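Local coordinates for KLLA0E08119p (Kluyveromyces lactis, PDB 3VA7), which is the urea carboxylase part of a longer urea-degrading protein and probably uses ATP and biotin to turn urea and hydrogencarbonate into urea-1-carboxylate, at residues T944-T949 with P955-N960; G1194-E1199 with Y1216-K1221. All blocks are in the same frame, centred on the assembly; numbering follows the deposited sequence.

Contact 1 lies in the carboxyltransferase part of the chain and contact 2 in the biotin-bearing domain, which is docked against it; their centres are 22 Å apart. They meet where 944-949 comes up to Glu-1199, the last residue of 1194-1199: Arg-945 NH2 forms a salt bridge to Glu-1199 OE2 at 3.0 Å, and Thr-949 CB packs on Glu-1199 OE1 at 3.7 Å. Glu-1199 is three residues from Lys-1202, which belongs to the biotin pocket along with carboxyltransferase residues such as Ser-1016 and Pro-1041. Helix 937-949 thus borders this docking surface. The side chain of Tyr-946, in contact 1, is about 10 Å from the bound biotin ligand (BTI).

Contact 1 of 2, residues T944-T949 with P955-N960; sequences TRYRET and PWLPNN
The side chains of Tyr-946 and Trp-956 run about perpendicular to each other: the phenol oxygen comes up to the rim of the indole, in its plane, with Tyr-946 OH 3.9 Å from Trp-956 CZ2. CG of the tyrosine is anti to the backbone N (chi1 180°), which carries the ring off the helix to the indole. That OH hydrogen-bonds to the carbonyl of Pro-1015, so its approach to the tryptophan is packing alone. Leu-957 meets the tyrosine at the ring edge, its CD1 4.1 Å from Tyr-946 CE2. Within the carboxyltransferase domain, the contact folds the end of helix 937-949 against the loop leading into helix 960-967. The loop turns through a cis peptide before Pro-958 and ends at Asn-959, the N-cap, whose OD1 accepts from the backbone N of Asp-962. Tyr-1013 packs against both aromatic rings, edge-to-face on Tyr-946. Further out, the side chains of Arg-947 and Leu-957 pass alongside, pointing opposite ways, with Arg-947 CG 4.0 Å from Leu-957 CD2. One carbon along, Arg-947 CD lies 3.9 Å from Pro-958 CA; the methylenes do the touching, and the bend at chi3 (-56°) turns the guanidinium off this line. With an alanine here, CG and CD go, and Pro-958 and the CD2 side of Leu-957 would probably lose the cover the methylenes give them, leaving a gap beside the loop.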
ATOM      1  N   THR A 944       4.678  17.290  19.411  1.00 29.34           N
ATOM      2  CA  THR A 944       4.213  16.908  20.718  1.00 28.34           C
ATOM      3  C   THR A 944       4.637  15.494  21.085  1.00 27.93           C
ATOM      4  O   THR A 944       5.201  15.252  22.135  1.00 28.36           O
ATOM      5  CB  THR A 944       2.687  17.148  20.897  1.00 29.53           C
ATOM      6  OG1 THR A 944       2.463  18.573  20.960  1.00 27.78           O
ATOM      7  CG2 THR A 944       2.145  16.395  22.180  1.00 24.12           C
ATOM      8  N   ARG A 945       4.358  14.564  20.217  1.00 27.92           N
ATOM      9  CA  ARG A 945       4.745  13.198  20.446  1.00 28.35           C
ATOM     10  C   ARG A 945       6.287  13.115  20.699  1.00 28.91           C
ATOM     11  O   ARG A 945       6.799  12.337  21.538  1.00 28.84           O
ATOM     12  CB  ARG A 945       4.332  12.399  19.213  1.00 28.20           C
ATOM     13  CG  ARG A 945       5.099  11.122  19.008  1.00 28.18           C
ATOM     14  CD  ARG A 945       4.355  10.103  18.079  1.00 28.04           C
ATOM     15  NE  ARG A 945       5.118   8.849  18.180  1.00 31.71           N
ATOM     16  CZ  ARG A 945       4.770   7.671  17.678  1.00 30.56           C
ATOM     17  NH1 ARG A 945       3.649   7.524  16.956  1.00 24.28           N
ATOM     18  NH2 ARG A 945       5.600   6.653  17.879  1.00 29.85           N
ATOM     19  N   TYR A 946       7.041  13.942  19.992  1.00 28.06           N
ATOM     20  CA  TYR A 946       8.470  13.878  20.175  1.00 28.00           C
ATOM     21  C   TYR A 946       8.845  14.405  21.580  1.00 28.26           C
ATOM     22  O   TYR A 946       9.708  13.850  22.263  1.00 28.29           O
ATOM     23  CB  TYR A 946       9.155  14.633  19.044  1.00 27.36           C
ATOM     24  CG  TYR A 946      10.602  14.621  19.164  1.00 26.36           C
ATOM     25  CD1 TYR A 946      11.335  13.509  18.740  1.00 29.96           C
ATOM     26  CD2 TYR A 946      11.271  15.688  19.774  1.00 24.96           C
ATOM     27  CE1 TYR A 946      12.740  13.467  18.898  1.00 28.78           C
ATOM     28  CE2 TYR A 946      12.667  15.664  19.932  1.00 24.91           C
ATOM     29  CZ  TYR A 946      13.380  14.550  19.476  1.00 27.67           C
ATOM     30  OH  TYR A 946      14.755  14.528  19.583  1.00 35.18           O
ATOM     31  N   ARG A 947       8.148  15.450  22.011  1.00 28.74           N
ATOM     32  CA  ARG A 947       8.343  15.991  23.371  1.00 29.72           C
ATOM     33  C   ARG A 947       7.979  15.009  24.470  1.00 29.17           C
ATOM     34  O   ARG A 947       8.625  14.986  25.496  1.00 28.34           O
ATOM     35  CB  ARG A 947       7.615  17.328  23.580  1.00 28.59           C
ATOM     36  CG  ARG A 947       8.259  18.462  22.836  1.00 29.41           C
ATOM     37  CD  ARG A 947       7.544  19.815  23.091  1.00 33.73           C
ATOM     38  NE  ARG A 947       6.112  19.789  22.764  1.00 30.88           N
ATOM     39  CZ  ARG A 947       5.162  19.597  23.685  1.00 32.91           C
ATOM     40  NH1 ARG A 947       5.505  19.425  24.982  1.00 27.35           N
ATOM     41  NH2 ARG A 947       3.880  19.573  23.313  1.00 30.48           N
ATOM     42  N   GLU A 948       6.952  14.206  24.244  1.00 29.96           N
ATOM     43  CA  GLU A 948       6.500  13.368  25.310  1.00 31.82           C
ATOM     44  C   GLU A 948       7.079  11.958  25.242  1.00 32.62           C
ATOM     45  O   GLU A 948       7.005  11.210  26.229  1.00 33.41           O
ATOM     46  CB  GLU A 948       4.971  13.513  25.644  1.00 31.83           C
ATOM     47  CG  GLU A 948       4.045  13.429  24.487  1.00 35.76           C
ATOM     48  CD  GLU A 948       2.603  13.862  24.732  1.00 37.79           C
ATOM     49  OE1 GLU A 948       1.746  13.058  24.305  1.00 43.66           O
ATOM     50  OE2 GLU A 948       2.306  14.985  25.225  1.00 35.34           O
ATOM     51  N   THR A 949       7.751  11.599  24.131  1.00 32.89           N
ATOM     52  CA  THR A 949       8.227  10.217  24.038  1.00 31.00           C
ATOM     53  C   THR A 949       9.722  10.084  24.040  1.00 30.40           C
ATOM     54  O   THR A 949      10.217   8.986  24.271  1.00 29.15           O
ATOM     55  CB  THR A 949       7.718   9.488  22.817  1.00 30.99           C
ATOM     56  OG1 THR A 949       8.279  10.121  21.663  1.00 31.62           O
ATOM     57  CG2 THR A 949       6.204   9.500  22.769  1.00 29.83           C
ATOM     58  N   PRO A 955      17.032  22.967  22.228  1.00 27.01           N
ATOM     59  CA  PRO A 955      16.951  24.341  21.761  1.00 25.98           C
ATOM     60  C   PRO A 955      15.952  24.506  20.614  1.00 26.55           C
ATOM     61  O   PRO A 955      15.667  25.644  20.219  1.00 26.48           O
ATOM     62  CB  PRO A 955      18.383  24.622  21.270  1.00 26.22           C
ATOM     63  CG  PRO A 955      19.236  23.674  22.021  1.00 25.59           C
ATOM     64  CD  PRO A 955      18.428  22.466  22.282  1.00 26.03           C
ATOM     65  N   TRP A 956      15.447  23.403  20.033  1.00 26.62           N
ATOM     66  CA  TRP A 956      14.538  23.532  18.855  1.00 27.07           C
ATOM     67  C   TRP A 956      13.126  23.201  19.275  1.00 27.58           C
ATOM     68  O   TRP A 956      12.223  23.001  18.464  1.00 28.26           O
ATOM     69  CB  TRP A 956      14.990  22.655  17.638  1.00 26.62           C
ATOM     70  CG  TRP A 956      14.945  21.175  17.909  1.00 25.06           C
ATOM     71  CD1 TRP A 956      13.888  20.304  17.714  1.00 25.22           C
ATOM     72  CD2 TRP A 956      15.983  20.410  18.484  1.00 23.08           C
ATOM     73  NE1 TRP A 956      14.233  19.025  18.127  1.00 23.02           N
ATOM     74  CE2 TRP A 956      15.526  19.081  18.593  1.00 22.74           C
ATOM     75  CE3 TRP A 956      17.279  20.716  18.901  1.00 26.17           C
ATOM     76  CZ2 TRP A 956      16.317  18.077  19.101  1.00 24.44           C
ATOM     77  CZ3 TRP A 956      18.064  19.706  19.419  1.00 25.14           C
ATOM     78  CH2 TRP A 956      17.576  18.408  19.528  1.00 24.04           C
ATOM     79  N   LEU A 957      12.952  23.097  20.573  1.00 28.35           N
ATOM     80  CA  LEU A 957      11.692  22.711  21.169  1.00 28.04           C
ATOM     81  C   LEU A 957      11.358  23.904  22.045  1.00 28.89           C
ATOM     82  O   LEU A 957      12.266  24.623  22.467  1.00 30.61           O
ATOM     83  CB  LEU A 957      11.922  21.481  21.997  1.00 26.47           C
ATOM     84  CG  LEU A 957      12.167  20.230  21.189  1.00 26.98           C
ATOM     85  CD1 LEU A 957      12.342  19.067  22.189  1.00 25.03           C
ATOM     86  CD2 LEU A 957      10.968  19.952  20.248  1.00 26.22           C
ATOM     87  N   PRO A 958      10.081  24.139  22.334  1.00 28.95           N
ATOM     88  CA  PRO A 958       8.896  23.323  22.061  1.00 29.18           C
ATOM     89  C   PRO A 958       8.301  23.489  20.656  1.00 28.68           C
ATOM     90  O   PRO A 958       7.551  22.608  20.219  1.00 29.00           O
ATOM     91  CB  PRO A 958       7.893  23.820  23.140  1.00 29.82           C
ATOM     92  CG  PRO A 958       8.245  25.251  23.345  1.00 28.47           C
ATOM     93  CD  PRO A 958       9.761  25.330  23.149  1.00 28.88           C
ATOM     94  N   ASN A 959       8.636  24.587  19.971  1.00 27.93           N
ATOM     95  CA  ASN A 959       8.085  24.910  18.667  1.00 27.96           C
ATOM     96  C   ASN A 959       9.197  25.116  17.610  1.00 28.73           C
ATOM     97  O   ASN A 959       9.996  26.068  17.726  1.00 28.68           O
ATOM     98  CB  ASN A 959       7.222  26.186  18.746  1.00 27.58           C
ATOM     99  CG  ASN A 959       6.677  26.629  17.355  1.00 28.92           C
ATOM    100  OD1 ASN A 959       7.434  27.168  16.520  1.00 28.94           O
ATOM    101  ND2 ASN A 959       5.363  26.394  17.105  1.00 24.33           N
ATOM    102  N   ASN A 960       9.207  24.278  16.561  1.00 27.77           N
ATOM    103  CA  ASN A 960      10.286  24.266  15.570  1.00 26.18           C
ATOM    104  C   ASN A 960      10.377  25.592  14.782  1.00 27.08           C
ATOM    105  O   ASN A 960      11.495  26.095  14.449  1.00 27.56           O
ATOM    106  CB  ASN A 960      10.172  23.055  14.632  1.00 24.55           C
ATOM    107  CG  ASN A 960      10.278  21.692  15.364  1.00 25.93           C
ATOM    108  OD1 ASN A 960      10.523  21.614  16.589  1.00 26.05           O
ATOM    109  ND2 ASN A 960      10.094  20.600  14.607  1.00 23.37           N
TER

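Contact 2 of 2, residues G1194-E1199 with Y1216-K1221; sequences GVIIIE and YKILHK
The biotinyl domain is a flattened beta barrel of two four-stranded antiparallel sheets, and this contact is part of the hydrophobic core between them. Ile-1218, from one sheet, points at two consecutive residues of the other, Val-1195 and Ile-1196. Neighbours on a regular strand would face opposite sides; here a classic beta bulge, in which both residues lie opposite Val-1207, lets the two side chains head the same way. Val-1195 has its CG1 anti to the backbone N (chi1 -174°) and presents that methyl to Ile-1218, CG1 to CG1 at 4.2 Å. Ile-1196 uses its short branch: its CG2 methyl is 4.1 Å from Ile-1218 CG2 and just as near to Ile-1218 CG1, so one methyl bears on both branches. Ile-1218 lies alongside both, pointing the opposite way. The backbones stay well apart, Ile-1196 CA being 7.9 Å from Ile-1218 CA, and the two segments meet across the gap through methyl and methylene groups. Around them, Ala-1233 and Val-1232 of strand 1231-1235 add to the packing of Val-1195 and Ile-1196, while Phe-1178 of strand 1176-1181 lies against Ile-1196 and Ile-1198. Strand 1194-1200 itself runs between strands 1176-1181 and 1203-1208, and the turn joining it to the latter holds Lys-1202 of the biotin pocket; strand 1213-1218, in the facing sheet, is flanked by 1231-1235 and 1188-1189.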
ATOM      1  N   GLY A1194      -8.316   0.112  26.268  1.00 46.67           N
ATOM      2  CA  GLY A1194      -6.929   0.427  26.540  1.00 43.98           C
ATOM      3  C   GLY A1194      -6.732   0.912  27.950  1.00 41.86           C
ATOM      4  O   GLY A1194      -7.622   1.529  28.478  1.00 42.00           O
ATOM      5  N   VAL A1195      -5.567   0.656  28.552  1.00 40.21           N
ATOM      6  CA  VAL A1195      -5.278   1.132  29.919  1.00 38.50           C
ATOM      7  C   VAL A1195      -4.095   2.054  29.966  1.00 37.65           C
ATOM      8  O   VAL A1195      -4.200   3.147  30.530  1.00 36.97           O
ATOM      9  CB  VAL A1195      -4.957   0.007  30.903  1.00 38.94           C
ATOM     10  CG1 VAL A1195      -4.807   0.587  32.348  1.00 36.53           C
ATOM     11  CG2 VAL A1195      -6.008  -1.123  30.819  1.00 38.63           C
ATOM     12  N   ILE A1196      -2.962   1.589  29.415  1.00 35.97           N
ATOM     13  CA  ILE A1196      -1.784   2.438  29.233  1.00 34.42           C
ATOM     14  C   ILE A1196      -1.103   2.352  27.845  1.00 34.12           C
ATOM     15  O   ILE A1196      -1.310   1.406  27.086  1.00 33.66           O
ATOM     16  CB  ILE A1196      -0.740   2.238  30.344  1.00 34.60           C
ATOM     17  CG1 ILE A1196       0.090   0.981  30.071  1.00 35.51           C
ATOM     18  CG2 ILE A1196      -1.386   2.219  31.708  1.00 31.91           C
ATOM     19  CD1 ILE A1196       1.563   1.209  30.210  1.00 33.74           C
ATOM     20  N   ILE A1197      -0.303   3.370  27.521  1.00 34.06           N
ATOM     21  CA  ILE A1197       0.431   3.411  26.269  1.00 33.57           C
ATOM     22  C   ILE A1197       1.964   3.468  26.467  1.00 34.44           C
ATOM     23  O   ILE A1197       2.505   4.237  27.272  1.00 34.29           O
ATOM     24  CB  ILE A1197      -0.045   4.570  25.390  1.00 33.17           C
ATOM     25  CG1 ILE A1197      -1.531   4.432  25.007  1.00 32.23           C
ATOM     26  CG2 ILE A1197       0.716   4.626  24.122  1.00 32.94           C
ATOM     27  CD1 ILE A1197      -2.082   5.737  24.349  1.00 26.15           C
ATOM     28  N   ILE A1198       2.653   2.652  25.683  1.00 35.07           N
ATOM     29  CA  ILE A1198       4.117   2.527  25.726  1.00 35.09           C
ATOM     30  C   ILE A1198       4.561   2.983  24.364  1.00 35.00           C
ATOM     31  O   ILE A1198       3.792   2.912  23.400  1.00 35.39           O
ATOM     32  CB  ILE A1198       4.419   0.975  26.066  1.00 36.14           C
ATOM     33  CG1 ILE A1198       4.313   0.741  27.576  1.00 35.09           C
ATOM     34  CG2 ILE A1198       5.678   0.337  25.477  1.00 34.35           C
ATOM     35  CD1 ILE A1198       4.850   1.888  28.392  1.00 38.93           C
ATOM     36  N   GLU A1199       5.762   3.507  24.240  1.00 34.90           N
ATOM     37  CA  GLU A1199       6.382   3.418  22.895  1.00 34.12           C
ATOM     38  C   GLU A1199       7.338   2.250  22.893  1.00 33.45           C
ATOM     39  O   GLU A1199       8.297   2.230  23.675  1.00 32.57           O
ATOM     40  CB  GLU A1199       7.102   4.702  22.424  1.00 34.36           C
ATOM     41  CG  GLU A1199       7.558   4.614  20.944  1.00 31.87           C
ATOM     42  CD  GLU A1199       8.333   5.830  20.468  1.00 31.86           C
ATOM     43  OE1 GLU A1199       9.134   6.415  21.247  1.00 33.04           O
ATOM     44  OE2 GLU A1199       8.162   6.201  19.287  1.00 31.15           O
ATOM     45  N   TYR A1216      -7.585  -0.383  39.233  1.00 56.77           N
ATOM     46  CA  TYR A1216      -7.162  -0.216  40.631  1.00 57.90           C
ATOM     47  C   TYR A1216      -5.867   0.562  40.780  1.00 56.92           C
ATOM     48  O   TYR A1216      -5.794   1.489  41.580  1.00 57.04           O
ATOM     49  CB  TYR A1216      -7.105  -1.558  41.399  1.00 58.94           C
ATOM     50  CG  TYR A1216      -6.705  -1.410  42.883  1.00 63.81           C
ATOM     51  CD1 TYR A1216      -7.330  -0.454  43.726  1.00 67.75           C
ATOM     52  CD2 TYR A1216      -5.697  -2.215  43.439  1.00 65.47           C
ATOM     53  CE1 TYR A1216      -6.936  -0.314  45.077  1.00 69.89           C
ATOM     54  CE2 TYR A1216      -5.311  -2.085  44.777  1.00 67.52           C
ATOM     55  CZ  TYR A1216      -5.925  -1.147  45.586  1.00 69.35           C
ATOM     56  OH  TYR A1216      -5.518  -1.040  46.896  1.00 71.05           O
ATOM     57  N   LYS A1217      -4.848   0.161  40.021  1.00 56.50           N
ATOM     58  CA  LYS A1217      -3.564   0.861  40.004  1.00 55.41           C
ATOM     59  C   LYS A1217      -2.905   0.849  38.620  1.00 54.04           C
ATOM     60  O   LYS A1217      -3.021  -0.127  37.860  1.00 53.15           O
ATOM     61  CB  LYS A1217      -2.615   0.278  41.054  1.00 55.85           C
ATOM     62  CG  LYS A1217      -1.367   1.140  41.338  1.00 58.18           C
ATOM     63  CD  LYS A1217      -0.289   0.317  42.041  1.00 59.23           C
ATOM     64  CE  LYS A1217       0.570   1.175  42.936  1.00 61.72           C
ATOM     65  NZ  LYS A1217       1.571   0.298  43.613  1.00 66.60           N
ATOM     66  N   ILE A1218      -2.213   1.957  38.332  1.00 52.78           N
ATOM     67  CA  ILE A1218      -1.396   2.130  37.145  1.00 51.04           C
ATOM     68  C   ILE A1218       0.036   2.379  37.593  1.00 50.03           C
ATOM     69  O   ILE A1218       0.329   3.413  38.222  1.00 49.22           O
ATOM     70  CB  ILE A1218      -1.923   3.304  36.307  1.00 51.22           C
ATOM     71  CG1 ILE A1218      -3.083   2.843  35.439  1.00 50.26           C
ATOM     72  CG2 ILE A1218      -0.849   3.850  35.377  1.00 52.83           C
ATOM     73  CD1 ILE A1218      -3.877   3.984  34.907  1.00 51.13           C
ATOM     74  N   LEU A1219       0.933   1.449  37.244  1.00 49.06           N
ATOM     75  CA  LEU A1219       2.317   1.487  37.769  1.00 48.65           C
ATOM     76  C   LEU A1219       3.232   2.660  37.327  1.00 47.97           C
ATOM     77  O   LEU A1219       3.963   3.193  38.147  1.00 47.64           O
ATOM     78  CB  LEU A1219       3.032   0.139  37.575  1.00 48.96           C
ATOM     79  CG  LEU A1219       2.763  -1.100  38.475  1.00 48.68           C
ATOM     80  CD1 LEU A1219       3.549  -1.006  39.821  1.00 49.74           C
ATOM     81  CD2 LEU A1219       1.279  -1.382  38.691  1.00 43.93           C
ATOM     82  N   HIS A1220       3.214   3.077  36.060  1.00 47.06           N
ATOM     83  CA  HIS A1220       4.276   4.027  35.647  1.00 46.16           C
ATOM     84  C   HIS A1220       3.843   5.468  35.355  1.00 46.32           C
ATOM     85  O   HIS A1220       2.666   5.763  35.153  1.00 46.63           O
ATOM     86  CB  HIS A1220       5.111   3.466  34.490  1.00 45.64           C
ATOM     87  CG  HIS A1220       5.574   2.058  34.713  1.00 42.95           C
ATOM     88  ND1 HIS A1220       4.749   0.970  34.515  1.00 41.10           N
ATOM     89  CD2 HIS A1220       6.763   1.560  35.133  1.00 38.33           C
ATOM     90  CE1 HIS A1220       5.411  -0.136  34.804  1.00 38.71           C
ATOM     91  NE2 HIS A1220       6.639   0.194  35.160  1.00 36.56           N
ATOM     92  N   LYS A1221       4.813   6.365  35.376  1.00 45.99           N
ATOM     93  CA  LYS A1221       4.606   7.693  34.864  1.00 46.49           C
ATOM     94  C   LYS A1221       5.392   7.939  33.548  1.00 45.05           C
ATOM     95  O   LYS A1221       6.231   7.155  33.155  1.00 44.21           O
ATOM     96  CB  LYS A1221       4.858   8.701  35.981  1.00 47.39           C
ATOM     97  CG  LYS A1221       3.784   8.499  37.140  1.00 52.75           C
ATOM     98  CD  LYS A1221       3.387   9.801  37.973  1.00 55.96           C
ATOM     99  CE  LYS A1221       4.244  10.007  39.271  1.00 56.99           C
ATOM    100  NZ  LYS A1221       3.620   9.404  40.503  1.00 58.13           N
TER